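Local atomic coordinates of tryptophan--tRNA ligase (Campylobacter jejuni subsp. jejuni, PDB entry 3TZL), a protein that catalyses the ATP-dependent attachment of tryptophan to its cognate tRNA, releasing AMP and diphosphate, and works as a homodimer. Residues Gly14-Gly19 with Gly23-Met28; Met39-Tyr44 with Gln58-Ala63; Ala63-Leu68 with Glu286-Pro291; Gln82-Glu87 with Phe300-Ala305. All coordinates share one frame; numbering follows the deposited sequence.

Contact 1. Residues Gly14-Gly19 with Gly23-Met28; sequences GDLHIG and GAIKQM. With ADP (adenosine-5'-diphosphate), chain I; PO4 (phosphate ion), chain K.
In the region that corresponds to the class I HIGH signature, where ADP is bound, the first turn of helix 18-30 runs from Gly19 into Gly23. Gly19 O accepts a weak hydrogen bond from Gly23 N at 2.9 Å, bent to 130°. Both glycines line the nucleotide pocket. Gly23, lacking a side chain, lets the adenine come close, its CA within 3.4 Å of ADP N3. Gly19 O reaches ADP C4 at 3.2 Å, and the missing side chain of Gly19 makes way for the His17 ring. The helix then widens into a pi-type turn at Gly23-Ile25.

His17 sits at the N-cap and is gripped at two places on its ring edge. ND1 accepts from Gly19 N (3.0 Å, a weak, bent bond), while NE2 donates in the ring plane to ADP O1B on the beta-phosphate, 3.1 Å away and nearly straight at 165°. With CG wedged between the backbone N and the carbonyl carbon (chi1 54°), the ring folds back over the helix start, and the two bonds fix its rotation. The loop and helix belong to the beta-alpha-beta unit of strand 5-10, helix 18-30 and strand 36-41, the Rossmann-type core of the class I enzymes.

Apolar packing backs this polar face. Leu16 CD2 meets Ile25 CD1 at 4.3 Å, and helix 53-70 continues the layer through Ala66 and Phe67. At the far end, Gly14, whose positive phi suits glycine, donates a weak bond from its N to O2 of a phosphate ion, probably from the crystallisation liquor; Lys55 NZ bonds the same ion.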
# COMPACT_ATOMS: atom_id res chain seq x y z
N GLY B 14 -14.19 14.81 -14.91
CA GLY B 14 -15.24 15.65 -15.45
C GLY B 14 -16.26 14.87 -16.27
O GLY B 14 -16.49 13.68 -16.04
N ASP B 15 -16.86 15.54 -17.24
CA ASP B 15 -17.86 14.89 -18.09
C ASP B 15 -17.22 14.31 -19.33
O ASP B 15 -16.33 14.92 -19.93
CB ASP B 15 -18.94 15.90 -18.46
CG ASP B 15 -19.58 16.51 -17.23
OD1 ASP B 15 -19.89 15.75 -16.29
OD2 ASP B 15 -19.74 17.76 -17.20
N LEU B 16 -17.64 13.10 -19.70
CA LEU B 16 -17.20 12.47 -20.94
C LEU B 16 -17.78 13.18 -22.18
O LEU B 16 -18.97 13.45 -22.24
CB LEU B 16 -17.61 11.01 -20.96
CG LEU B 16 -16.83 10.08 -20.05
CD1 LEU B 16 -17.46 8.72 -20.10
CD2 LEU B 16 -15.36 10.02 -20.48
N HIS B 17 -16.92 13.49 -23.15
CA HIS B 17 -17.37 14.15 -24.37
C HIS B 17 -17.14 13.30 -25.62
O HIS B 17 -16.47 12.27 -25.56
CB HIS B 17 -16.75 15.55 -24.52
CG HIS B 17 -15.26 15.57 -24.43
ND1 HIS B 17 -14.45 15.12 -25.45
CD2 HIS B 17 -14.42 16.02 -23.46
CE1 HIS B 17 -13.18 15.27 -25.11
NE2 HIS B 17 -13.14 15.82 -23.90
N ILE B 18 -17.69 13.71 -26.75
CA ILE B 18 -17.59 12.87 -27.96
C ILE B 18 -16.15 12.69 -28.44
O ILE B 18 -15.88 11.83 -29.27
CB ILE B 18 -18.50 13.37 -29.08
CG1 ILE B 18 -18.14 14.80 -29.49
CG2 ILE B 18 -19.97 13.29 -28.65
CD1 ILE B 18 -18.87 15.26 -30.79
N GLY B 19 -15.24 13.50 -27.91
CA GLY B 19 -13.82 13.35 -28.20
C GLY B 19 -13.23 12.13 -27.50
O GLY B 19 -12.46 11.38 -28.08
N GLY B 23 -12.35 9.21 -29.95
CA GLY B 23 -10.90 9.22 -29.85
C GLY B 23 -10.29 8.02 -29.12
O GLY B 23 -9.16 7.65 -29.41
N ALA B 24 -11.03 7.42 -28.19
CA ALA B 24 -10.46 6.30 -27.43
C ALA B 24 -11.45 5.19 -27.12
O ALA B 24 -11.16 4.01 -27.30
CB ALA B 24 -9.83 6.81 -26.14
N ILE B 25 -12.63 5.57 -26.64
CA ILE B 25 -13.56 4.59 -26.10
C ILE B 25 -14.13 3.63 -27.14
O ILE B 25 -14.18 2.43 -26.89
CB ILE B 25 -14.69 5.26 -25.31
CG1 ILE B 25 -14.10 5.96 -24.09
CG2 ILE B 25 -15.76 4.22 -24.92
CD1 ILE B 25 -15.12 6.73 -23.30
N LYS B 26 -14.52 4.14 -28.29
CA LYS B 26 -15.06 3.31 -29.33
C LYS B 26 -14.07 2.26 -29.77
O LYS B 26 -14.41 1.14 -29.98
CB LYS B 26 -15.48 4.14 -30.53
CG LYS B 26 -16.54 3.48 -31.33
CD LYS B 26 -16.81 4.15 -32.65
CE LYS B 26 -18.09 3.63 -33.22
NZ LYS B 26 -17.99 2.21 -33.57
N GLN B 27 -12.82 2.67 -29.88
CA GLN B 27 -11.74 1.78 -30.29
C GLN B 27 -11.60 0.66 -29.27
O GLN B 27 -11.40 -0.51 -29.61
CB GLN B 27 -10.42 2.57 -30.39
CG GLN B 27 -10.34 3.55 -31.59
CD GLN B 27 -11.02 4.90 -31.33
OE1 GLN B 27 -11.60 5.14 -30.26
NE2 GLN B 27 -10.96 5.78 -32.31
N MSE B 28 -11.72 1.04 -28.00
CA MSE B 28 -11.57 0.10 -26.91
C MSE B 28 -12.73 -0.88 -26.91
O MSE B 28 -12.54 -2.08 -26.77
CB MSE B 28 -11.50 0.86 -25.59
CG MSE B 28 -11.36 -0.02 -24.39
SE MSE B 28 -11.29 1.03 -22.79
CE MSE B 28 -10.48 2.65 -23.57
PB ADP I . -9.35 16.52 -22.06
O1B ADP I . -10.71 17.01 -22.48
O2B ADP I . -9.19 16.39 -20.57
O3B ADP I . -8.17 17.20 -22.73
PA ADP I . -8.94 13.75 -21.71
O1A ADP I . -10.18 13.29 -20.99
O2A ADP I . -7.70 14.06 -20.91
O3A ADP I . -9.37 15.02 -22.62
O5' ADP I . -8.57 12.63 -22.82
C5' ADP I . -8.67 11.24 -22.53
C4' ADP I . -8.52 10.43 -23.82
O4' ADP I . -9.53 10.78 -24.76
C3' ADP I . -7.17 10.69 -24.47
O3' ADP I . -6.35 9.54 -24.30
C2' ADP I . -7.46 10.93 -25.94
O2' ADP I . -7.01 9.82 -26.73
C1' ADP I . -8.97 11.01 -26.06
N9 ADP I . -9.39 12.35 -26.56
C8 ADP I . -9.70 13.42 -25.79
N7 ADP I . -10.05 14.50 -26.55
C5 ADP I . -9.95 14.11 -27.83
C6 ADP I . -10.17 14.76 -29.15
N6 ADP I . -10.57 16.05 -29.23
N1 ADP I . -9.96 14.01 -30.26
C2 ADP I . -9.56 12.72 -30.18
N3 ADP I . -9.34 12.07 -29.02
C4 ADP I . -9.52 12.71 -27.84
P PO4 K . -13.99 15.60 -11.25
O1 PO4 K . -14.07 15.81 -9.76
O2 PO4 K . -15.36 15.20 -11.75
O3 PO4 K . -13.55 16.89 -11.91
O4 PO4 K . -12.97 14.51 -11.55

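Contact 2. Residues Met39-Tyr44 with Gln58-Ala63; sequences MFIANY and QNSLKA. With TRP (tryptophan), chain J.
Ile41, at the end of strand 36-41, lays its CD1 against Ala63 CB at 3.9 Å, the small methyl letting the branched side chain pack close to helix 53-70. Its other branch, CG2, stands anti to the backbone N (the CG1 branch has chi1 -55°) and faces Ser60, 4.3 Å from Ser60 CA.

Strand alternation sends the neighbouring Phe40 to the opposite side of the sheet. There its CZ lies 3.5 Å from NE1 of the bound tryptophan; that nitrogen lies at the edge of the Phe40 ring, near its plane. Past Ile41 the chain bends sharply: Ala42 centres an inverse gamma turn closed by Asn43 N to Ile41 O. The bend brings Asn43 CB within 3.5 Å of Ser60 OG.

A water joins the polar ends, accepting from Asn43 ND2 at 2.9 Å and bonding Ser60 OG at the same distance. Asn43 ND2 also bonds Ser83 OG, and Ser60 OG has a weak bond to Leu56 O. The contact therefore divides into an aliphatic half around Ile41 and Ala63 and a polar half bridged by one water, while the other partners of Asn43 and Ser60 lie in the loop after strand 78-81 and one turn back in helix 53-70.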
# COMPACT_ATOMS: atom_id res chain seq x y z
N MSE B 39 -10.33 -4.32 -18.03
CA MSE B 39 -10.47 -2.89 -17.83
C MSE B 39 -10.98 -2.67 -16.43
O MSE B 39 -11.91 -3.36 -16.00
CB MSE B 39 -11.47 -2.28 -18.82
CG MSE B 39 -10.94 -2.06 -20.24
SE MSE B 39 -12.33 -2.45 -21.55
CE MSE B 39 -12.54 -4.27 -20.90
N PHE B 40 -10.39 -1.73 -15.70
CA PHE B 40 -10.85 -1.47 -14.36
C PHE B 40 -10.97 0.02 -14.12
O PHE B 40 -10.24 0.81 -14.73
CB PHE B 40 -9.94 -2.11 -13.31
CG PHE B 40 -8.52 -1.60 -13.34
CD1 PHE B 40 -8.14 -0.55 -12.52
CD2 PHE B 40 -7.58 -2.17 -14.18
CE1 PHE B 40 -6.85 -0.07 -12.55
CE2 PHE B 40 -6.27 -1.70 -14.22
CZ PHE B 40 -5.90 -0.64 -13.40
N ILE B 41 -11.93 0.40 -13.28
CA ILE B 41 -12.07 1.77 -12.82
C ILE B 41 -11.02 1.97 -11.72
O ILE B 41 -11.10 1.36 -10.67
CB ILE B 41 -13.47 2.02 -12.21
CG1 ILE B 41 -14.57 1.65 -13.21
CG2 ILE B 41 -13.61 3.49 -11.79
CD1 ILE B 41 -14.50 2.47 -14.48
N ALA B 42 -10.05 2.82 -11.98
CA ALA B 42 -8.88 2.92 -11.11
C ALA B 42 -9.19 3.83 -9.96
O ALA B 42 -8.66 4.93 -9.90
CB ALA B 42 -7.68 3.47 -11.90
N ASN B 43 -10.03 3.38 -9.04
CA ASN B 43 -10.45 4.26 -7.96
C ASN B 43 -9.40 4.50 -6.87
O ASN B 43 -9.43 5.56 -6.22
CB ASN B 43 -11.84 3.91 -7.38
CG ASN B 43 -11.89 2.56 -6.67
OD1 ASN B 43 -11.23 1.60 -7.07
ND2 ASN B 43 -12.73 2.47 -5.63
N TYR B 44 -8.46 3.57 -6.65
CA TYR B 44 -7.39 3.86 -5.66
C TYR B 44 -6.59 5.04 -6.16
O TYR B 44 -6.28 5.96 -5.40
CB TYR B 44 -6.45 2.67 -5.43
CG TYR B 44 -7.01 1.58 -4.54
CD1 TYR B 44 -7.75 1.87 -3.41
CD2 TYR B 44 -6.78 0.24 -4.83
CE1 TYR B 44 -8.23 0.86 -2.59
CE2 TYR B 44 -7.26 -0.77 -4.04
CZ TYR B 44 -7.99 -0.47 -2.92
OH TYR B 44 -8.45 -1.51 -2.14
N GLN B 58 -19.19 8.74 -6.18
CA GLN B 58 -20.06 9.00 -7.31
C GLN B 58 -19.33 8.93 -8.64
O GLN B 58 -19.85 8.39 -9.61
CB GLN B 58 -20.75 10.37 -7.18
CG GLN B 58 -22.04 10.34 -6.36
CD GLN B 58 -22.94 9.16 -6.72
OE1 GLN B 58 -23.43 9.05 -7.85
NE2 GLN B 58 -23.14 8.27 -5.75
N ASN B 59 -18.12 9.49 -8.69
CA ASN B 59 -17.33 9.39 -9.91
C ASN B 59 -17.12 7.94 -10.32
O ASN B 59 -17.14 7.63 -11.51
CB ASN B 59 -15.97 10.08 -9.75
CG ASN B 59 -16.10 11.59 -9.81
OD1 ASN B 59 -17.21 12.11 -9.98
ND2 ASN B 59 -14.98 12.29 -9.64
N SER B 60 -16.94 7.05 -9.35
CA SER B 60 -16.71 5.64 -9.68
C SER B 60 -17.95 5.01 -10.28
O SER B 60 -17.87 4.29 -11.29
CB SER B 60 -16.27 4.85 -8.44
OG SER B 60 -14.97 5.25 -8.04
N LEU B 61 -19.11 5.26 -9.65
CA LEU B 61 -20.37 4.74 -10.16
C LEU B 61 -20.62 5.30 -11.57
O LEU B 61 -20.92 4.54 -12.50
CB LEU B 61 -21.53 5.11 -9.22
CG LEU B 61 -21.58 4.46 -7.83
CD1 LEU B 61 -22.87 4.82 -7.12
CD2 LEU B 61 -21.43 2.94 -7.91
N LYS B 62 -20.46 6.62 -11.74
CA LYS B 62 -20.65 7.23 -13.07
C LYS B 62 -19.71 6.68 -14.12
O LYS B 62 -20.10 6.46 -15.26
CB LYS B 62 -20.52 8.75 -13.01
CG LYS B 62 -21.55 9.41 -12.11
CD LYS B 62 -21.60 10.93 -12.29
CE LYS B 62 -20.25 11.61 -12.07
NZ LYS B 62 -19.72 12.29 -13.31
N ALA B 63 -18.46 6.47 -13.74
CA ALA B 63 -17.50 5.95 -14.71
C ALA B 63 -17.88 4.54 -15.14
O ALA B 63 -17.83 4.22 -16.32
CB ALA B 63 -16.09 5.98 -14.16
N TRP J . -2.37 5.92 -14.58
CA TRP J . -3.46 5.70 -15.54
C TRP J . -4.03 7.03 -16.02
O TRP J . -4.81 7.08 -16.98
CB TRP J . -4.57 4.82 -14.94
CG TRP J . -4.06 3.48 -14.52
CD1 TRP J . -3.90 3.00 -13.24
CD2 TRP J . -3.59 2.45 -15.39
NE1 TRP J . -3.38 1.73 -13.27
CE2 TRP J . -3.17 1.37 -14.58
CE3 TRP J . -3.48 2.34 -16.79
CZ2 TRP J . -2.67 0.19 -15.13
CZ3 TRP J . -2.97 1.16 -17.32
CH2 TRP J . -2.58 0.10 -16.50
OXT TRP J . -3.73 8.07 -15.44
O HOH W 1 -14.68 4.62 -5.27

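Contact 3. Residues Ala63-Leu68 with Glu286-Pro291; sequences AAAAFL and ELLEKP
Apolar contacts make up this interface, with Ala65 of helix 53-70 facing Leu287 and Leu288 near the end of helix 278-289. Ala65 CB lies 4.0 Å from Leu287 CB, so the backbones come close, with CA atoms 5.9 Å apart. A single methyl suits that closeness. Leu288 brings CD2 alongside the same methyl, also at 4.0 Å, and Leu287 reaches along the partner helix instead. Its CD1 rests 3.9 Å from Ala65 O and 4.1 Å from Leu68 CB, spanning one turn. CG anti to the carbonyl carbon (chi1 -70°) and CD1 anti to CA (chi2 164°) together carry that methyl towards Leu68.

Polar bonds lie around the apolar patch and involve residues beyond the two segments. Lys283 NZ bonds Leu68 O, tying the two helices by a side chain to a backbone carbonyl, and Ser69 OG hydrogen-bonds back to Ala65 O within the same helix.

The opposite side of the alanine-rich segment looks inward: Phe67 touches Ile41, and Ala66 touches Leu16. In this protein helices 278-289 and 291-320 cover the outer side, so Ala63-Leu68 is buried between two layers. Helix 53-70 itself is the crossover helix typical of a Rossmann-type fold, linking parallel strands 36-41 and 78-81.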
# COMPACT_ATOMS: atom_id res chain seq x y z
N ALA B 63 -18.46 6.47 -13.74
CA ALA B 63 -17.50 5.95 -14.71
C ALA B 63 -17.88 4.54 -15.14
O ALA B 63 -17.83 4.22 -16.32
CB ALA B 63 -16.09 5.98 -14.16
N ALA B 64 -18.25 3.69 -14.19
CA ALA B 64 -18.61 2.32 -14.50
C ALA B 64 -19.85 2.33 -15.40
O ALA B 64 -19.86 1.69 -16.44
CB ALA B 64 -18.86 1.52 -13.23
N ALA B 65 -20.87 3.09 -14.99
CA ALA B 65 -22.11 3.22 -15.78
C ALA B 65 -21.83 3.73 -17.18
O ALA B 65 -22.40 3.23 -18.16
CB ALA B 65 -23.11 4.13 -15.07
N ALA B 66 -20.95 4.71 -17.30
CA ALA B 66 -20.62 5.26 -18.61
C ALA B 66 -19.96 4.24 -19.53
O ALA B 66 -20.30 4.12 -20.71
CB ALA B 66 -19.73 6.49 -18.47
N PHE B 67 -18.99 3.48 -19.01
CA PHE B 67 -18.28 2.58 -19.91
C PHE B 67 -19.14 1.39 -20.31
O PHE B 67 -19.12 0.93 -21.46
CB PHE B 67 -16.92 2.17 -19.33
CG PHE B 67 -15.90 3.29 -19.32
CD1 PHE B 67 -15.29 3.69 -20.49
CD2 PHE B 67 -15.56 3.93 -18.14
CE1 PHE B 67 -14.35 4.73 -20.48
CE2 PHE B 67 -14.65 4.97 -18.12
CZ PHE B 67 -14.03 5.36 -19.30
N LEU B 68 -19.93 0.89 -19.37
CA LEU B 68 -20.89 -0.14 -19.69
C LEU B 68 -21.88 0.36 -20.74
O LEU B 68 -22.14 -0.32 -21.73
CB LEU B 68 -21.62 -0.59 -18.42
CG LEU B 68 -20.72 -1.40 -17.49
CD1 LEU B 68 -21.41 -1.64 -16.18
CD2 LEU B 68 -20.34 -2.71 -18.14
N GLU B 286 -30.40 4.41 -16.10
CA GLU B 286 -30.92 3.21 -15.44
C GLU B 286 -29.92 2.62 -14.44
O GLU B 286 -30.28 2.26 -13.33
CB GLU B 286 -31.35 2.16 -16.48
CG GLU B 286 -31.72 0.78 -15.93
CD GLU B 286 -30.57 -0.24 -16.00
OE1 GLU B 286 -29.84 -0.26 -17.01
OE2 GLU B 286 -30.41 -1.03 -15.03
N LEU B 287 -28.66 2.51 -14.84
CA LEU B 287 -27.63 1.94 -13.98
C LEU B 287 -27.37 2.81 -12.74
O LEU B 287 -26.93 2.31 -11.71
CB LEU B 287 -26.33 1.73 -14.75
CG LEU B 287 -26.32 0.63 -15.82
CD1 LEU B 287 -25.12 0.81 -16.76
CD2 LEU B 287 -26.31 -0.78 -15.21
N LEU B 288 -27.65 4.10 -12.84
CA LEU B 288 -27.45 5.00 -11.71
C LEU B 288 -28.68 5.07 -10.81
O LEU B 288 -28.55 5.30 -9.61
CB LEU B 288 -27.06 6.40 -12.18
CG LEU B 288 -25.69 6.48 -12.86
CD1 LEU B 288 -25.42 7.91 -13.32
CD2 LEU B 288 -24.62 5.99 -11.90
N GLU B 289 -29.86 4.87 -11.39
CA GLU B 289 -31.11 4.94 -10.64
C GLU B 289 -31.39 3.63 -9.90
O GLU B 289 -31.99 3.64 -8.82
CB GLU B 289 -32.27 5.28 -11.57
CG GLU B 289 -32.22 6.71 -12.11
CD GLU B 289 -33.20 6.94 -13.25
OE1 GLU B 289 -34.01 6.02 -13.53
OE2 GLU B 289 -33.17 8.03 -13.87
N LYS B 290 -30.96 2.52 -10.47
CA LYS B 290 -31.08 1.24 -9.79
C LYS B 290 -29.69 0.66 -9.52
O LYS B 290 -29.17 -0.13 -10.31
CB LYS B 290 -31.95 0.24 -10.57
CG LYS B 290 -32.11 -1.14 -9.87
CD LYS B 290 -32.79 -1.05 -8.47
CE LYS B 290 -31.77 -1.14 -7.33
NZ LYS B 290 -32.32 -0.82 -5.99
N PRO B 291 -29.10 1.06 -8.39
CA PRO B 291 -27.71 0.74 -8.03
C PRO B 291 -27.43 -0.76 -8.02
O PRO B 291 -26.31 -1.16 -8.34
CB PRO B 291 -27.58 1.28 -6.61
CG PRO B 291 -28.69 2.28 -6.45
CD PRO B 291 -29.79 1.79 -7.31

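Contact 4. Residues Gln82-Glu87 with Phe300-Ala305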
# COMPACT_ATOMS: atom_id res chain seq x y z
N GLN B 82 -11.33 -1.17 -9.15
CA GLN B 82 -10.01 -1.57 -8.65
C GLN B 82 -10.02 -2.02 -7.19
O GLN B 82 -9.47 -3.07 -6.85
CB GLN B 82 -9.07 -0.38 -8.80
CG GLN B 82 -7.63 -0.68 -8.50
CD GLN B 82 -6.82 0.58 -8.53
OE1 GLN B 82 -7.37 1.68 -8.43
NE2 GLN B 82 -5.51 0.44 -8.69
N SER B 83 -10.66 -1.24 -6.34
CA SER B 83 -10.73 -1.51 -4.91
C SER B 83 -11.55 -2.75 -4.51
O SER B 83 -11.60 -3.08 -3.33
CB SER B 83 -11.30 -0.29 -4.21
OG SER B 83 -12.66 -0.14 -4.56
N ASP B 84 -12.18 -3.44 -5.46
CA ASP B 84 -12.91 -4.66 -5.09
C ASP B 84 -11.96 -5.84 -5.09
O ASP B 84 -12.28 -6.91 -4.57
CB ASP B 84 -14.09 -4.97 -6.03
CG ASP B 84 -15.30 -4.06 -5.80
OD1 ASP B 84 -15.45 -3.49 -4.70
OD2 ASP B 84 -16.13 -3.93 -6.73
N VAL B 85 -10.80 -5.68 -5.72
CA VAL B 85 -9.80 -6.75 -5.70
C VAL B 85 -8.64 -6.29 -4.82
O VAL B 85 -7.71 -5.63 -5.27
CB VAL B 85 -9.35 -7.16 -7.11
CG1 VAL B 85 -8.33 -8.29 -7.05
CG2 VAL B 85 -10.56 -7.60 -7.93
N LYS B 86 -8.75 -6.63 -3.53
CA LYS B 86 -7.88 -6.04 -2.52
C LYS B 86 -6.45 -6.54 -2.61
O LYS B 86 -5.55 -5.91 -2.08
CB LYS B 86 -8.42 -6.32 -1.12
CG LYS B 86 -9.85 -5.91 -0.88
CD LYS B 86 -10.00 -4.42 -0.84
CE LYS B 86 -11.34 -4.08 -0.21
NZ LYS B 86 -11.56 -2.64 -0.47
N GLU B 87 -6.26 -7.69 -3.27
CA GLU B 87 -4.93 -8.28 -3.45
C GLU B 87 -3.93 -7.25 -3.98
O GLU B 87 -2.75 -7.29 -3.63
CB GLU B 87 -4.96 -9.47 -4.41
CG GLU B 87 -5.50 -10.77 -3.79
CD GLU B 87 -7.03 -10.80 -3.58
OE1 GLU B 87 -7.74 -9.87 -4.04
OE2 GLU B 87 -7.51 -11.75 -2.92
N PHE B 300 -19.62 -9.30 -10.58
CA PHE B 300 -19.24 -10.33 -11.53
C PHE B 300 -17.85 -10.13 -12.11
O PHE B 300 -17.06 -11.07 -12.17
CB PHE B 300 -20.28 -10.42 -12.65
CG PHE B 300 -19.89 -11.30 -13.78
CD1 PHE B 300 -19.41 -12.58 -13.56
CD2 PHE B 300 -20.03 -10.87 -15.09
CE1 PHE B 300 -19.07 -13.41 -14.62
CE2 PHE B 300 -19.69 -11.69 -16.15
CZ PHE B 300 -19.21 -12.97 -15.92
N GLY B 301 -17.57 -8.90 -12.57
CA GLY B 301 -16.26 -8.58 -13.10
C GLY B 301 -15.19 -8.85 -12.06
O GLY B 301 -14.15 -9.47 -12.35
N ALA B 302 -15.46 -8.42 -10.83
CA ALA B 302 -14.50 -8.58 -9.75
C ALA B 302 -14.18 -10.05 -9.47
O ALA B 302 -13.04 -10.37 -9.18
CB ALA B 302 -14.96 -7.87 -8.49
N THR B 303 -15.16 -10.95 -9.62
CA THR B 303 -14.90 -12.37 -9.35
C THR B 303 -13.96 -12.98 -10.38
O THR B 303 -13.18 -13.88 -10.06
CB THR B 303 -16.18 -13.24 -9.29
OG1 THR B 303 -16.72 -13.43 -10.60
CG2 THR B 303 -17.22 -12.63 -8.36
N LYS B 304 -14.05 -12.50 -11.62
CA LYS B 304 -13.20 -13.03 -12.67
C LYS B 304 -11.76 -12.53 -12.48
O LYS B 304 -10.80 -13.29 -12.64
CB LYS B 304 -13.74 -12.64 -14.05
CG LYS B 304 -15.05 -13.36 -14.41
CD LYS B 304 -15.38 -13.26 -15.90
CE LYS B 304 -15.87 -11.85 -16.29
NZ LYS B 304 -16.14 -11.81 -17.76
N ALA B 305 -11.62 -11.26 -12.12
CA ALA B 305 -10.30 -10.69 -11.91
C ALA B 305 -9.69 -11.24 -10.63
O ALA B 305 -8.51 -11.57 -10.60
CB ALA B 305 -10.37 -9.17 -11.86
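No flat group stacks across this contact: Asp84 meets Ala302 through its CB, 3.9 Å from Ala302 CB, rather than through a face of its carboxylate. The planar groups that matter are peptide carbonyls. In the carbonyl plane of Ser83 lies Lys86 NZ, bonded to Ser83 O at 2.9 Å with a C=O...N angle of 155°. A bond internal to the helix, from Thr303 OG1 to Phe300 O, is tilted 20° from the plane of that carbonyl. The carbonyl of Ala302 faces a methyl: Val85 CG2 approaches Ala302 O to 3.9 Å.

Val85 is the main apolar wedge. CG1 stands anti to its backbone N (chi1 -179°), and CG2 is the branch turned to the helix, where it meets Ala305 CB at 4.2 Å and Ala302 CB at 4.4 Å. Alanines one turn apart provide the shallow surface a beta-branched side chain can rest on, and Trp80 and Ala309 extend the packing. Arg306 NH1 bonds Asp84 O, while Lys304 NZ holds Pro74 O and Ser77 O, so helix 291-320 is also tied by charged side chains to backbone carbonyls.

Lys86 reaches the dimer interface, with a salt bridge to Glu90 and a hydrogen bond to Tyr317 OH, both of the second subunit. Gln82 NE2 bonds Asp134 OD1, and Asp134 holds the bound tryptophan through OD2. The arrangement is that of the loop after a parallel strand of a Rossmann-type core, here 78-81, bordering the amino acid pocket, with helix 291-320 packed against it.

Overall arrangement
Contacts 1 and 2 lie about 15 Å apart (centres) and serve different ligands, ADP and tryptophan; the selenium atoms of Met28 and Met39 touch at 3.8 Å between them. Contact 3 sits behind both: its Phe67 CE1 is 3.5 Å from Ile25 CD1 of contact 1, and it shares Ala63 with contact 2, centres about 11 Å apart. Contact 4 continues from contact 2 on the side of the second subunit, centres about 12 Å apart, with Tyr44 N 2.8 Å from Gln82 OE1. Contacts 3 and 4, centres about 18 Å apart, both pack C-terminal helices onto the nucleotide-binding core; Gln82 connects contact 4 to Asp134 in the tryptophan site, the Val85 side chain being about 12 Å from the ligand.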